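Local coordinates for fibronectin type III domain-containing protein (Simiduia agarivorans, PDB 6P2K) that probably cleaves the glucan backbone of xyloglucan as a glycoside hydrolase of family 74, and binds zinc ions, at residues B[29-34]-B[63-68]; B[682-687]-B[712-717]. One frame throughout, in Å; residues are numbered along the deposited sequence.

Contact 1 (B[29-34]-B[63-68])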
ATOM      1  N   VAL B  29      22.515 -28.330 -40.418  1.00 32.20           N
ATOM      2  CA  VAL B  29      21.504 -28.072 -41.440  1.00 32.62           C
ATOM      3  C   VAL B  29      20.309 -28.980 -41.176  1.00 33.76           C
ATOM      4  O   VAL B  29      20.434 -30.209 -41.198  1.00 36.27           O
ATOM      5  CB  VAL B  29      22.060 -28.289 -42.856  1.00 35.17           C
ATOM      6  CG1 VAL B  29      20.950 -28.129 -43.876  1.00 26.94           C
ATOM      7  CG2 VAL B  29      23.172 -27.291 -43.127  1.00 29.69           C
ATOM      8  N   VAL B  30      19.148 -28.377 -40.914  1.00 29.10           N
ATOM      9  CA  VAL B  30      17.934 -29.116 -40.587  1.00 27.96           C
ATOM     10  C   VAL B  30      16.749 -28.505 -41.319  1.00 28.66           C
ATOM     11  O   VAL B  30      16.727 -27.310 -41.634  1.00 27.03           O
ATOM     12  CB  VAL B  30      17.650 -29.135 -39.067  1.00 28.78           C
ATOM     13  CG1 VAL B  30      18.681 -29.986 -38.344  1.00 29.89           C
ATOM     14  CG2 VAL B  30      17.637 -27.719 -38.512  1.00 28.42           C
ATOM     15  N   TYR B  31      15.746 -29.342 -41.574  1.00 26.52           N
ATOM     16  CA  TYR B  31      14.490 -28.929 -42.180  1.00 25.36           C
ATOM     17  C   TYR B  31      13.354 -29.265 -41.228  1.00 28.93           C
ATOM     18  O   TYR B  31      13.388 -30.300 -40.553  1.00 27.79           O
ATOM     19  CB  TYR B  31      14.279 -29.615 -43.529  1.00 25.60           C
ATOM     20  CG  TYR B  31      15.309 -29.206 -44.555  1.00 29.61           C
ATOM     21  CD1 TYR B  31      16.541 -29.842 -44.624  1.00 25.92           C
ATOM     22  CD2 TYR B  31      15.057 -28.168 -45.439  1.00 27.73           C
ATOM     23  CE1 TYR B  31      17.487 -29.462 -45.556  1.00 28.22           C
ATOM     24  CE2 TYR B  31      15.995 -27.781 -46.374  1.00 27.85           C
ATOM     25  CZ  TYR B  31      17.207 -28.429 -46.428  1.00 28.58           C
ATOM     26  OH  TYR B  31      18.141 -28.037 -47.356  1.00 28.52           O
ATOM     27  N   MET B  32      12.359 -28.382 -41.163  1.00 27.20           N
ATOM     28  CA  MET B  32      11.206 -28.575 -40.294  1.00 27.02           C
ATOM     29  C   MET B  32       9.948 -28.691 -41.139  1.00 27.73           C
ATOM     30  O   MET B  32       9.721 -27.878 -42.042  1.00 25.35           O
ATOM     31  CB  MET B  32      11.057 -27.431 -39.290  1.00 29.10           C
ATOM     32  CG  MET B  32       9.993 -27.704 -38.236  1.00 35.66           C
ATOM     33  SD  MET B  32       8.456 -26.824 -38.558  1.00 40.95           S
ATOM     34  CE  MET B  32       8.999 -25.173 -38.171  1.00 44.46           C
ATOM     35  N   ALA B  33       9.132 -29.694 -40.832  1.00 26.73           N
ATOM     36  CA  ALA B  33       7.895 -29.955 -41.556  1.00 27.86           C
ATOM     37  C   ALA B  33       6.724 -29.438 -40.728  1.00 29.15           C
ATOM     38  O   ALA B  33       6.360 -30.037 -39.709  1.00 29.57           O
ATOM     39  CB  ALA B  33       7.744 -31.446 -41.849  1.00 27.30           C
ATOM     40  N   SER B  34       6.149 -28.321 -41.156  1.00 26.11           N
ATOM     41  CA  SER B  34       4.908 -27.820 -40.590  1.00 32.04           C
ATOM     42  C   SER B  34       3.728 -28.401 -41.361  1.00 36.10           C
ATOM     43  O   SER B  34       3.890 -29.033 -42.407  1.00 41.73           O
ATOM     44  CB  SER B  34       4.877 -26.295 -40.637  1.00 31.61           C
ATOM     45  OG  SER B  34       4.679 -25.847 -41.966  1.00 32.94           O
ATOM     46  N   VAL B  63      10.473 -35.003 -45.028  1.00 33.63           N
ATOM     47  CA  VAL B  63      11.545 -34.331 -45.754  1.00 33.47           C
ATOM     48  C   VAL B  63      12.766 -35.241 -45.733  1.00 37.16           C
ATOM     49  O   VAL B  63      13.093 -35.830 -44.697  1.00 39.11           O
ATOM     50  CB  VAL B  63      11.883 -32.950 -45.148  1.00 30.22           C
ATOM     51  CG1 VAL B  63      13.025 -32.294 -45.910  1.00 27.73           C
ATOM     52  CG2 VAL B  63      10.665 -32.045 -45.145  1.00 31.83           C
ATOM     53  N   ALA B  64      13.438 -35.361 -46.878  1.00 36.48           N
ATOM     54  CA  ALA B  64      14.646 -36.170 -46.974  1.00 39.62           C
ATOM     55  C   ALA B  64      15.644 -35.492 -47.898  1.00 40.75           C
ATOM     56  O   ALA B  64      15.281 -35.039 -48.986  1.00 42.04           O
ATOM     57  CB  ALA B  64      14.337 -37.583 -47.481  1.00 40.29           C
ATOM     58  N   VAL B  65      16.898 -35.424 -47.458  1.00 40.54           N
ATOM     59  CA  VAL B  65      17.996 -34.891 -48.256  1.00 40.69           C
ATOM     60  C   VAL B  65      18.778 -36.059 -48.835  1.00 41.37           C
ATOM     61  O   VAL B  65      19.041 -37.045 -48.139  1.00 42.10           O
ATOM     62  CB  VAL B  65      18.903 -33.973 -47.413  1.00 40.14           C
ATOM     63  CG1 VAL B  65      19.824 -33.170 -48.310  1.00 39.46           C
ATOM     64  CG2 VAL B  65      18.065 -33.050 -46.547  1.00 30.90           C
ATOM     65  N   THR B  66      19.151 -35.954 -50.100  1.00 42.41           N
ATOM     66  CA  THR B  66      19.835 -37.061 -50.755  1.00 45.90           C
ATOM     67  C   THR B  66      21.235 -37.233 -50.180  1.00 46.41           C
ATOM     68  O   THR B  66      21.993 -36.259 -50.103  1.00 40.23           O
ATOM     69  CB  THR B  66      19.924 -36.839 -52.258  1.00 56.51           C
ATOM     70  OG1 THR B  66      20.592 -35.600 -52.517  1.00 63.52           O
ATOM     71  CG2 THR B  66      18.541 -36.820 -52.874  1.00 54.42           C
ATOM     72  N   PRO B  67      21.608 -38.438 -49.758  1.00 46.48           N
ATOM     73  CA  PRO B  67      23.004 -38.690 -49.394  1.00 47.69           C
ATOM     74  C   PRO B  67      23.942 -38.353 -50.546  1.00 45.86           C
ATOM     75  O   PRO B  67      23.765 -38.822 -51.672  1.00 48.17           O
ATOM     76  CB  PRO B  67      23.017 -40.190 -49.075  1.00 49.13           C
ATOM     77  CG  PRO B  67      21.612 -40.482 -48.651  1.00 46.48           C
ATOM     78  CD  PRO B  67      20.743 -39.597 -49.488  1.00 45.66           C
ATOM     79  N   GLY B  68      24.937 -37.518 -50.259  1.00 44.88           N
ATOM     80  CA  GLY B  68      25.917 -37.124 -51.243  1.00 47.72           C
ATOM     81  C   GLY B  68      25.540 -35.933 -52.096  1.00 48.62           C
ATOM     82  O   GLY B  68      26.355 -35.504 -52.923  1.00 49.94           O
TER
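The torsions of Y31 and V63 turn them together: the tyrosine CG lies beside its backbone N, opposite the carbonyl carbon (chi1 -65°), while V63 places CG1 opposite its own N (chi1 179°), which spreads its two methyls over different partners. CG1 comes against the root of the tyrosine, with V63 CG1 3.8 Å from Y31 CB and 4.1 Å from Y31 CG. The other methyl, V63 CG2, turns to A33 and stops 4.4 Å from A33 CB, a looser touch. Two residues on, V65 presents one methyl to the ring itself: V65 CG2 is 3.8 Å from Y31 CE1 and a little farther from CD1. Both valines meet the tyrosine side chain at about a right angle and approach its ring obliquely. No hydrogen bond crosses between 29-34 and 63-68, so the joint is wholly apolar, and all four touching residues are buried. The strand segments run close to antiparallel, 153° apart, but their axes come no nearer than 8.2 Å, the spacing of packed sheet faces and not of paired strands. Such side-chain packing between successive blades is characteristic of a beta-propeller. Strand 30-34 is second in the sheet that starts with 17-22, and strand 60-66 is the first strand of the following sheet. I73 of strand 72-77 touches Y31, V63 and V65, and V39 of strand 39-42 touches Y31 and V63, so both sheets add side chains to the same apolar layer.

Contact 2 (B[682-687]-B[712-717])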
ATOM      1  N   ASN B 682      -2.229 -25.007 -61.613  1.00 41.86           N
ATOM      2  CA  ASN B 682      -2.397 -26.035 -62.632  1.00 45.38           C
ATOM      3  C   ASN B 682      -2.700 -27.403 -62.038  1.00 46.34           C
ATOM      4  O   ASN B 682      -3.229 -28.266 -62.748  1.00 48.19           O
ATOM      5  CB  ASN B 682      -1.150 -26.102 -63.512  1.00 49.86           C
ATOM      6  CG  ASN B 682      -1.089 -24.966 -64.512  1.00 56.70           C
ATOM      7  OD1 ASN B 682      -2.093 -24.617 -65.138  1.00 58.90           O
ATOM      8  ND2 ASN B 682       0.090 -24.377 -64.665  1.00 59.70           N
ATOM      9  N   SER B 683      -2.395 -27.619 -60.758  1.00 44.37           N
ATOM     10  CA  SER B 683      -2.651 -28.906 -60.123  1.00 44.33           C
ATOM     11  C   SER B 683      -4.019 -28.957 -59.452  1.00 40.56           C
ATOM     12  O   SER B 683      -4.784 -29.902 -59.669  1.00 40.38           O
ATOM     13  CB  SER B 683      -1.557 -29.223 -59.098  1.00 47.58           C
ATOM     14  OG  SER B 683      -0.282 -29.306 -59.714  1.00 52.10           O
ATOM     15  N   VAL B 684      -4.349 -27.949 -58.642  1.00 36.11           N
ATOM     16  CA  VAL B 684      -5.542 -28.009 -57.806  1.00 36.51           C
ATOM     17  C   VAL B 684      -6.418 -26.780 -58.007  1.00 35.82           C
ATOM     18  O   VAL B 684      -7.406 -26.594 -57.287  1.00 34.99           O
ATOM     19  CB  VAL B 684      -5.158 -28.163 -56.324  1.00 35.49           C
ATOM     20  CG1 VAL B 684      -4.531 -29.524 -56.081  1.00 35.71           C
ATOM     21  CG2 VAL B 684      -4.206 -27.056 -55.912  1.00 32.04           C
ATOM     22  N   GLY B 685      -6.071 -25.937 -58.980  1.00 35.04           N
ATOM     23  CA  GLY B 685      -6.868 -24.745 -59.227  1.00 35.26           C
ATOM     24  C   GLY B 685      -8.308 -25.052 -59.590  1.00 39.23           C
ATOM     25  O   GLY B 685      -9.202 -24.237 -59.344  1.00 39.01           O
ATOM     26  N   ASN B 686      -8.554 -26.229 -60.170  1.00 41.99           N
ATOM     27  CA  ASN B 686      -9.912 -26.640 -60.504  1.00 44.08           C
ATOM     28  C   ASN B 686     -10.766 -26.894 -59.269  1.00 42.44           C
ATOM     29  O   ASN B 686     -11.996 -26.948 -59.386  1.00 44.84           O
ATOM     30  CB  ASN B 686      -9.868 -27.894 -61.371  1.00 51.99           C
ATOM     31  CG  ASN B 686      -8.925 -28.937 -60.821  1.00 60.48           C
ATOM     32  OD1 ASN B 686      -7.722 -28.894 -61.077  1.00 67.05           O
ATOM     33  ND2 ASN B 686      -9.462 -29.873 -60.050  1.00 62.11           N
ATOM     34  N   ARG B 687     -10.151 -27.059 -58.097  1.00 41.41           N
ATOM     35  CA  ARG B 687     -10.896 -27.217 -56.855  1.00 39.25           C
ATOM     36  C   ARG B 687     -11.067 -25.919 -56.080  1.00 35.68           C
ATOM     37  O   ARG B 687     -11.900 -25.868 -55.170  1.00 34.13           O
ATOM     38  CB  ARG B 687     -10.208 -28.231 -55.931  1.00 40.35           C
ATOM     39  CG  ARG B 687      -9.448 -29.342 -56.621  1.00 41.90           C
ATOM     40  CD  ARG B 687      -9.199 -30.465 -55.633  1.00 42.51           C
ATOM     41  NE  ARG B 687      -8.441 -31.568 -56.210  1.00 43.69           N
ATOM     42  CZ  ARG B 687      -8.678 -32.848 -55.945  1.00 42.77           C
ATOM     43  NH1 ARG B 687      -9.661 -33.185 -55.117  1.00 37.72           N
ATOM     44  NH2 ARG B 687      -7.941 -33.793 -56.512  1.00 45.97           N
ATOM     45  N   TYR B 712      -8.595 -26.438 -48.676  1.00 38.77           N
ATOM     46  CA  TYR B 712      -7.314 -26.893 -49.187  1.00 37.25           C
ATOM     47  C   TYR B 712      -6.145 -26.029 -48.735  1.00 37.17           C
ATOM     48  O   TYR B 712      -5.018 -26.265 -49.181  1.00 39.24           O
ATOM     49  CB  TYR B 712      -7.342 -26.950 -50.724  1.00 34.60           C
ATOM     50  CG  TYR B 712      -8.588 -27.596 -51.288  1.00 32.57           C
ATOM     51  CD1 TYR B 712      -8.791 -28.966 -51.187  1.00 35.84           C
ATOM     52  CD2 TYR B 712      -9.561 -26.835 -51.921  1.00 31.32           C
ATOM     53  CE1 TYR B 712      -9.929 -29.564 -51.700  1.00 37.54           C
ATOM     54  CE2 TYR B 712     -10.704 -27.420 -52.437  1.00 34.74           C
ATOM     55  CZ  TYR B 712     -10.883 -28.786 -52.324  1.00 39.48           C
ATOM     56  OH  TYR B 712     -12.018 -29.376 -52.837  1.00 42.21           O
ATOM     57  N   GLN B 713      -6.380 -25.042 -47.864  1.00 35.74           N
ATOM     58  CA  GLN B 713      -5.334 -24.136 -47.381  1.00 39.45           C
ATOM     59  C   GLN B 713      -4.660 -23.402 -48.538  1.00 37.73           C
ATOM     60  O   GLN B 713      -3.441 -23.225 -48.563  1.00 38.40           O
ATOM     61  CB  GLN B 713      -4.297 -24.877 -46.534  1.00 44.22           C
ATOM     62  CG  GLN B 713      -4.875 -25.581 -45.325  1.00 50.54           C
ATOM     63  CD  GLN B 713      -3.921 -26.603 -44.741  1.00 60.81           C
ATOM     64  OE1 GLN B 713      -4.308 -27.429 -43.915  1.00 64.83           O
ATOM     65  NE2 GLN B 713      -2.662 -26.554 -45.172  1.00 60.32           N
ATOM     66  N   LEU B 714      -5.462 -22.971 -49.505  1.00 35.44           N
ATOM     67  CA  LEU B 714      -4.977 -22.246 -50.668  1.00 32.02           C
ATOM     68  C   LEU B 714      -5.390 -20.787 -50.557  1.00 31.22           C
ATOM     69  O   LEU B 714      -6.576 -20.483 -50.388  1.00 28.99           O
ATOM     70  CB  LEU B 714      -5.517 -22.860 -51.959  1.00 30.41           C
ATOM     71  CG  LEU B 714      -5.090 -24.309 -52.204  1.00 33.32           C
ATOM     72  CD1 LEU B 714      -5.879 -24.920 -53.351  1.00 33.26           C
ATOM     73  CD2 LEU B 714      -3.595 -24.376 -52.481  1.00 33.66           C
ATOM     74  N   GLY B 715      -4.410 -19.892 -50.636  1.00 32.06           N
ATOM     75  CA  GLY B 715      -4.685 -18.470 -50.643  1.00 30.63           C
ATOM     76  C   GLY B 715      -4.443 -17.867 -52.009  1.00 30.51           C
ATOM     77  O   GLY B 715      -3.327 -17.944 -52.534  1.00 26.57           O
ATOM     78  N   TYR B 716      -5.479 -17.276 -52.608  1.00 28.80           N
ATOM     79  CA  TYR B 716      -5.309 -16.692 -53.934  1.00 29.40           C
ATOM     80  C   TYR B 716      -4.483 -15.414 -53.867  1.00 30.48           C
ATOM     81  O   TYR B 716      -3.541 -15.231 -54.646  1.00 33.76           O
ATOM     82  CB  TYR B 716      -6.667 -16.415 -54.583  1.00 28.94           C
ATOM     83  CG  TYR B 716      -6.527 -16.145 -56.061  1.00 29.23           C
ATOM     84  CD1 TYR B 716      -6.174 -14.884 -56.527  1.00 28.29           C
ATOM     85  CD2 TYR B 716      -6.708 -17.159 -56.990  1.00 29.81           C
ATOM     86  CE1 TYR B 716      -6.018 -14.640 -57.878  1.00 27.91           C
ATOM     87  CE2 TYR B 716      -6.558 -16.922 -58.345  1.00 30.26           C
ATOM     88  CZ  TYR B 716      -6.212 -15.661 -58.782  1.00 28.46           C
ATOM     89  OH  TYR B 716      -6.060 -15.418 -60.128  1.00 30.85           O
ATOM     90  N   GLY B 717      -4.829 -14.515 -52.951  1.00 27.30           N
ATOM     91  CA  GLY B 717      -4.120 -13.257 -52.850  1.00 27.72           C
ATOM     92  C   GLY B 717      -4.793 -12.247 -51.946  1.00 27.29           C
ATOM     93  O   GLY B 717      -5.965 -12.398 -51.586  1.00 23.93           O
TER
HETATM   94  O   HOH W   1     -13.964 -27.604 -53.850  1.00 46.85           O
HETATM   95  O   HOH W   2     -11.913 -31.745 -54.230  1.00 59.69           O
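R687 and Y712 cross at about a right angle, the aliphatic part of the arginine passing the hydroxyl end of the ring. R687 CB lies 3.6 Å from Y712 CE2 and nearly as close to CZ, and farther out R687 CD reaches CZ and CE1 at 4.1 Å. The arginine carbonyl joins from an oblique direction, R687 O being 3.4 Å from Y712 CE2. Beyond CG the arginine chain runs extended, which carries the guanidinium past the ring; its plane stands 68° from that of the tyrosine. Two waters link the phenol to the arginine, one at its carbonyl and one at its guanidinium. The first lies in the ring plane at the edge, 2.8 Å from Y712 OH, and donates a hydrogen bond to R687 O. The second lies in the guanidinium plane, accepts from R687 NH1 at 2.8 Å and also bonds to Y712 OH. The phenol oxygen is thus bridged through water to both the backbone and the charged end of one residue. A phenylalanine in place of Y712 has no hydroxyl for either water, and would probably leave the arginine end freer to turn. Beside this polar edge V684 and L714 make a small apolar joint, with V684 CG2 3.7 Å from L714 CD1. A backbone bond from R687 N to V684 O keeps both contributors on one turn. Helix 681-684 contributes V684, and the 684-687 turn brings in R687, while Q713 and L714 form a G1 beta bulge where strand 714-723 pairs with strand 702-709. F131, whose ring meets Y712 with planes about 25° apart, and Y79, which touches V684, come from the N-terminal propeller, so the contact lies where the two propellers meet.

How the contacts relate
Contact 1 comes first along the chain and closes well before contact 2 opens. Their centres are 26 Å apart and their nearest atoms about 8 Å, without touching, and they share no sheet. Contact 1 joins two consecutive blades inside the N-terminal propeller, whereas contact 2 belongs to the C-terminal one, between the helix at 681-684 and the hairpin of 702-709 and 714-723. Q713 of contact 2 bonds to R59, just before strand 60-66 of contact 1. Contact 1 thus lies within one propeller and contact 2 at the junction of the two, whose tandem arrangement is the framework of family 74 enzymes, here the presumed catalytic part of a longer protein.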